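Local structure of hypothetical protein APE0754 (Aeropyrum pernix, 1TUA) at residues A69-R81 against D128-I141. The protein is of unknown function but carries two K-homology (KH) regions and so probably binds RNA. Numbering follows the deposited sequence.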
loop_
_atom_site.group_PDB
_atom_site.type_symbol
_atom_site.label_atom_id
_atom_site.label_comp_id
_atom_site.label_asym_id
_atom_site.label_seq_id
_atom_site.Cartn_x
_atom_site.Cartn_y
_atom_site.Cartn_z
ATOM N N ALA A 69 -3.075 4.981 2.007
ATOM C CA ALA A 69 -2.184 4.702 0.881
ATOM C C ALA A 69 -1.727 5.988 0.171
ATOM O O ALA A 69 -0.569 6.102 -0.238
ATOM C CB ALA A 69 -2.872 3.759 -0.114
ATOM N N ILE A 70 -2.632 6.951 0.017
ATOM C CA ILE A 70 -2.276 8.216 -0.628
ATOM C C ILE A 70 -1.323 8.996 0.280
ATOM O O ILE A 70 -0.353 9.601 -0.186
ATOM C CB ILE A 70 -3.534 9.064 -0.927
ATOM C CG1 ILE A 70 -4.387 8.339 -1.975
ATOM C CG2 ILE A 70 -3.131 10.475 -1.404
ATOM C CD1 ILE A 70 -5.760 8.947 -2.178
ATOM N N SER A 71 -1.603 8.967 1.578
ATOM C CA SER A 71 -0.754 9.636 2.565
ATOM C C SER A 71 0.671 9.073 2.502
ATOM O O SER A 71 1.649 9.810 2.612
ATOM C CB SER A 71 -1.332 9.427 3.971
ATOM O OG SER A 71 -0.515 10.033 4.957
ATOM N N LEU A 72 0.776 7.761 2.316
ATOM C CA LEU A 72 2.072 7.088 2.231
ATOM C C LEU A 72 2.865 7.413 0.964
ATOM O O LEU A 72 4.071 7.151 0.896
ATOM C CB LEU A 72 1.883 5.575 2.350
ATOM C CG LEU A 72 1.549 5.096 3.765
ATOM C CD1 LEU A 72 1.089 3.652 3.725
ATOM C CD2 LEU A 72 2.771 5.253 4.659
ATOM N N GLY A 73 2.200 7.974 -0.042
ATOM C CA GLY A 73 2.911 8.333 -1.258
ATOM C C GLY A 73 2.305 7.881 -2.575
ATOM O O GLY A 73 2.687 8.386 -3.632
ATOM N N PHE A 74 1.377 6.930 -2.528
ATOM C CA PHE A 74 0.737 6.442 -3.744
ATOM C C PHE A 74 -0.166 7.488 -4.379
ATOM O O PHE A 74 -0.878 8.203 -3.685
ATOM C CB PHE A 74 -0.155 5.226 -3.450
ATOM C CG PHE A 74 0.571 3.908 -3.418
ATOM C CD1 PHE A 74 1.155 3.386 -4.571
ATOM C CD2 PHE A 74 0.629 3.167 -2.243
ATOM C CE1 PHE A 74 1.781 2.142 -4.556
ATOM C CE2 PHE A 74 1.254 1.917 -2.213
ATOM C CZ PHE A 74 1.830 1.403 -3.373
ATOM N N PRO A 75 -0.130 7.609 -5.713
ATOM C CA PRO A 75 -1.024 8.591 -6.330
ATOM C C PRO A 75 -2.429 7.981 -6.186
ATOM O O PRO A 75 -2.574 6.751 -6.116
ATOM C CB PRO A 75 -0.547 8.634 -7.787
ATOM C CG PRO A 75 0.086 7.285 -7.991
ATOM C CD PRO A 75 0.831 7.078 -6.693
ATOM N N PRO A 76 -3.476 8.816 -6.126
ATOM C CA PRO A 76 -4.837 8.287 -5.985
ATOM C C PRO A 76 -5.189 7.117 -6.909
ATOM O O PRO A 76 -5.764 6.124 -6.468
ATOM C CB PRO A 76 -5.703 9.509 -6.250
ATOM C CG PRO A 76 -4.886 10.598 -5.634
ATOM C CD PRO A 76 -3.487 10.290 -6.123
ATOM N N GLU A 77 -4.841 7.244 -8.185
ATOM C CA GLU A 77 -5.144 6.215 -9.165
ATOM C C GLU A 77 -4.648 4.835 -8.750
ATOM O O GLU A 77 -5.321 3.836 -8.991
ATOM C CB GLU A 77 -4.550 6.588 -10.525
ATOM C CG GLU A 77 -5.147 7.842 -11.186
ATOM C CD GLU A 77 -4.748 9.152 -10.506
ATOM O OE1 GLU A 77 -3.675 9.215 -9.866
ATOM O OE2 GLU A 77 -5.508 10.137 -10.632
ATOM N N LYS A 78 -3.469 4.766 -8.136
ATOM C CA LYS A 78 -2.954 3.471 -7.702
ATOM C C LYS A 78 -3.604 3.059 -6.384
ATOM O O LYS A 78 -3.945 1.891 -6.189
ATOM C CB LYS A 78 -1.436 3.521 -7.548
ATOM C CG LYS A 78 -0.693 3.538 -8.873
ATOM C CD LYS A 78 0.801 3.710 -8.664
ATOM C CE LYS A 78 1.589 3.521 -9.957
ATOM N NZ LYS A 78 1.500 2.125 -10.448
ATOM N N ALA A 79 -3.785 4.022 -5.485
ATOM C CA ALA A 79 -4.398 3.749 -4.183
ATOM C C ALA A 79 -5.813 3.171 -4.300
ATOM O O ALA A 79 -6.222 2.365 -3.466
ATOM C CB ALA A 79 -4.428 5.028 -3.342
ATOM N N PHE A 80 -6.561 3.579 -5.325
ATOM C CA PHE A 80 -7.928 3.085 -5.519
ATOM C C PHE A 80 -7.996 1.567 -5.660
ATOM O O PHE A 80 -9.058 0.964 -5.503
ATOM C CB PHE A 80 -8.577 3.732 -6.748
ATOM C CG PHE A 80 -8.870 5.198 -6.584
ATOM C CD1 PHE A 80 -9.237 5.720 -5.347
ATOM C CD2 PHE A 80 -8.825 6.054 -7.685
ATOM C CE1 PHE A 80 -9.559 7.077 -5.202
ATOM C CE2 PHE A 80 -9.146 7.413 -7.551
ATOM C CZ PHE A 80 -9.514 7.922 -6.304
ATOM N N ARG A 81 -6.856 0.951 -5.958
ATOM C CA ARG A 81 -6.800 -0.500 -6.093
ATOM C C ARG A 81 -7.240 -1.161 -4.790
ATOM O O ARG A 81 -7.744 -2.282 -4.791
ATOM C CB ARG A 81 -5.375 -0.939 -6.446
ATOM C CG ARG A 81 -5.164 -2.452 -6.460
ATOM C CD ARG A 81 -3.787 -2.804 -6.997
ATOM N NE ARG A 81 -3.509 -4.232 -6.883
ATOM C CZ ARG A 81 -2.478 -4.839 -7.465
ATOM N NH1 ARG A 81 -1.629 -4.139 -8.206
ATOM N NH2 ARG A 81 -2.297 -6.145 -7.303
ATOM N N ASP A 128 3.098 -8.967 -8.854
ATOM C CA ASP A 128 1.890 -8.304 -9.333
ATOM C C ASP A 128 1.325 -7.403 -8.238
ATOM O O ASP A 128 0.154 -7.502 -7.876
ATOM C CB ASP A 128 0.841 -9.331 -9.768
ATOM C CG ASP A 128 -0.366 -8.686 -10.423
ATOM O OD1 ASP A 128 -0.179 -7.700 -11.170
ATOM O OD2 ASP A 128 -1.498 -9.169 -10.201
ATOM N N THR A 129 2.182 -6.534 -7.710
ATOM C CA THR A 129 1.799 -5.579 -6.671
ATOM C C THR A 129 2.245 -4.169 -7.078
ATOM O O THR A 129 3.038 -4.003 -8.009
ATOM C CB THR A 129 2.498 -5.882 -5.333
ATOM O OG1 THR A 129 3.917 -5.784 -5.518
ATOM C CG2 THR A 129 2.146 -7.274 -4.832
ATOM N N TYR A 130 1.713 -3.159 -6.393
ATOM C CA TYR A 130 2.124 -1.779 -6.625
ATOM C C TYR A 130 3.018 -1.495 -5.424
ATOM O O TYR A 130 2.655 -1.817 -4.297
ATOM C CB TYR A 130 0.948 -0.796 -6.585
ATOM C CG TYR A 130 -0.001 -0.839 -7.764
ATOM C CD1 TYR A 130 0.376 -1.411 -8.981
ATOM C CD2 TYR A 130 -1.269 -0.274 -7.668
ATOM C CE1 TYR A 130 -0.492 -1.415 -10.072
ATOM C CE2 TYR A 130 -2.139 -0.271 -8.749
ATOM C CZ TYR A 130 -1.747 -0.841 -9.945
ATOM O OH TYR A 130 -2.612 -0.823 -11.019
ATOM N N ILE A 131 4.181 -0.908 -5.662
ATOM C CA ILE A 131 5.106 -0.601 -4.577
ATOM C C ILE A 131 5.542 0.861 -4.643
ATOM O O ILE A 131 5.967 1.344 -5.694
ATOM C CB ILE A 131 6.370 -1.515 -4.642
ATOM C CG1 ILE A 131 5.965 -2.979 -4.440
ATOM C CG2 ILE A 131 7.387 -1.097 -3.583
ATOM C CD1 ILE A 131 7.101 -3.986 -4.608
ATOM N N ASN A 132 5.412 1.564 -3.524
ATOM C CA ASN A 132 5.831 2.955 -3.461
ATOM C C ASN A 132 6.926 3.110 -2.421
ATOM O O ASN A 132 6.768 2.699 -1.277
ATOM C CB ASN A 132 4.665 3.876 -3.094
ATOM C CG ASN A 132 5.051 5.344 -3.162
ATOM O OD1 ASN A 132 5.455 5.950 -2.165
ATOM N ND2 ASN A 132 4.958 5.911 -4.351
ATOM N N VAL A 133 8.047 3.689 -2.831
ATOM C CA VAL A 133 9.153 3.913 -1.914
ATOM C C VAL A 133 9.087 5.377 -1.494
ATOM O O VAL A 133 9.487 6.270 -2.245
ATOM C CB VAL A 133 10.518 3.624 -2.584
ATOM C CG1 VAL A 133 11.645 3.857 -1.590
ATOM C CG2 VAL A 133 10.553 2.194 -3.082
ATOM N N GLY A 134 8.557 5.619 -0.299
ATOM C CA GLY A 134 8.443 6.983 0.191
ATOM C C GLY A 134 9.683 7.440 0.933
ATOM O O GLY A 134 10.776 6.924 0.702
ATOM N N GLU A 135 9.509 8.407 1.829
ATOM C CA GLU A 135 10.618 8.945 2.614
ATOM C C GLU A 135 11.358 7.840 3.368
ATOM O O GLU A 135 12.582 7.709 3.254
ATOM C CB GLU A 135 10.098 9.996 3.606
ATOM C CG GLU A 135 11.191 10.669 4.432
ATOM C CD GLU A 135 10.675 11.843 5.264
ATOM O OE1 GLU A 135 9.798 11.634 6.133
ATOM O OE2 GLU A 135 11.152 12.981 5.044
ATOM N N TYR A 136 10.619 7.048 4.139
ATOM C CA TYR A 136 11.222 5.956 4.893
ATOM C C TYR A 136 10.278 4.768 4.995
ATOM O O TYR A 136 10.582 3.781 5.664
ATOM C CB TYR A 136 11.626 6.433 6.292
ATOM C CG TYR A 136 10.473 6.939 7.119
ATOM C CD1 TYR A 136 9.688 6.062 7.865
ATOM C CD2 TYR A 136 10.131 8.292 7.115
ATOM C CE1 TYR A 136 8.584 6.520 8.585
ATOM C CE2 TYR A 136 9.027 8.760 7.829
ATOM C CZ TYR A 136 8.257 7.868 8.560
ATOM O OH TYR A 136 7.149 8.317 9.244
ATOM N N GLU A 137 9.131 4.866 4.328
ATOM C CA GLU A 137 8.151 3.779 4.336
ATOM C C GLU A 137 7.934 3.240 2.929
ATOM O O GLU A 137 7.750 4.018 1.993
ATOM C CB GLU A 137 6.815 4.276 4.893
ATOM C CG GLU A 137 6.841 4.564 6.382
ATOM C CD GLU A 137 5.791 5.574 6.802
ATOM O OE1 GLU A 137 5.789 6.703 6.253
ATOM O OE2 GLU A 137 4.972 5.244 7.688
ATOM N N VAL A 138 7.980 1.920 2.772
ATOM C CA VAL A 138 7.720 1.311 1.468
ATOM C C VAL A 138 6.336 0.677 1.563
ATOM O O VAL A 138 6.134 -0.285 2.307
ATOM C CB VAL A 138 8.734 0.233 1.112
ATOM C CG1 VAL A 138 8.405 -0.344 -0.256
ATOM C CG2 VAL A 138 10.132 0.827 1.118
ATOM N N ALA A 139 5.383 1.244 0.830
ATOM C CA ALA A 139 4.002 0.768 0.842
ATOM C C ALA A 139 3.756 -0.202 -0.311
ATOM O O ALA A 139 4.228 0.015 -1.431
ATOM C CB ALA A 139 3.047 1.955 0.752
ATOM N N ILE A 140 2.991 -1.253 -0.030
ATOM C CA ILE A 140 2.699 -2.293 -1.009
ATOM C C ILE A 140 1.208 -2.593 -1.079
ATOM O O ILE A 140 0.558 -2.754 -0.051
ATOM C CB ILE A 140 3.413 -3.606 -0.610
ATOM C CG1 ILE A 140 4.913 -3.354 -0.438
ATOM C CG2 ILE A 140 3.132 -4.696 -1.640
ATOM C CD1 ILE A 140 5.625 -4.431 0.380
ATOM N N ILE A 141 0.678 -2.687 -2.294
ATOM C CA ILE A 141 -0.729 -3.013 -2.500
ATOM C C ILE A 141 -0.828 -4.272 -3.353
ATOM O O ILE A 141 -0.255 -4.331 -4.443
ATOM C CB ILE A 141 -1.489 -1.882 -3.238
ATOM C CG1 ILE A 141 -1.491 -0.596 -2.394
ATOM C CG2 ILE A 141 -2.919 -2.338 -3.529
ATOM C CD1 ILE A 141 -1.949 0.640 -3.146
HETATM O O HOH W 1 5.354 4.816 0.603
HETATM O O HOH W 2 6.328 8.826 2.547
HETATM O O HOH W 3 -0.046 -5.205 -10.201
#
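Arg81 NH2 donates to the backbone Asp128 O over 2.9 Å, with an N-H...O angle of 158° and the acceptor near the guanidinium plane. The carboxylate of Asp128 joins in through a water that accepts from Arg81 NH1 and donates to Asp128 OD1, while NE turns to Gln87. CG of Arg81 lies anti to the backbone N (chi1 174°), and the chain runs on extended past Ile141 CG2 to set the guanidinium over Tyr130. There Arg81 CZ lies 4.5 Å from the centroid of the Tyr130 ring, almost on its normal; the two planes stand nearly perpendicular, 83° apart, and NH1 dips toward the ring. Lys78 NZ occupies the opposite face, 4.1 Å from the Tyr130 centroid, giving one tyrosine two cation-pi partners. A leucine in place of Arg81 would probably deprive Asp128 O and the bridging water of the guanidinium N-H groups and leave one face of Tyr130 without its cation.

Phe74 illustrates how a loop ring can wedge against a beta-hairpin. Asn132 CB sits over the middle of one face, 3.7 Å from the Phe74 centroid, and Ile141 CD1 over the other at 3.8 Å, both as CH-pi contacts; Ala139 CB meets Phe74 CE2 at 3.5 Å. Beside it, Gly73 ends its helix in a Schellman motif, where a CB would clash with Asn132 OD1. A water 2.7 Å from Leu72 O also lies within bonding distance of Glu137 O, bridging the helix end and the strand.

The hairpin 130-133/137-141 belongs to the antiparallel sheet of the second KH region. Strand 87-93 pairs beside it, helix 144-158 packs behind it against Thr129 and Ile140, and segment 69-81 covers its other face, with Ile70, Pro76 and Phe80 reaching helix 24-33 of the first KH region.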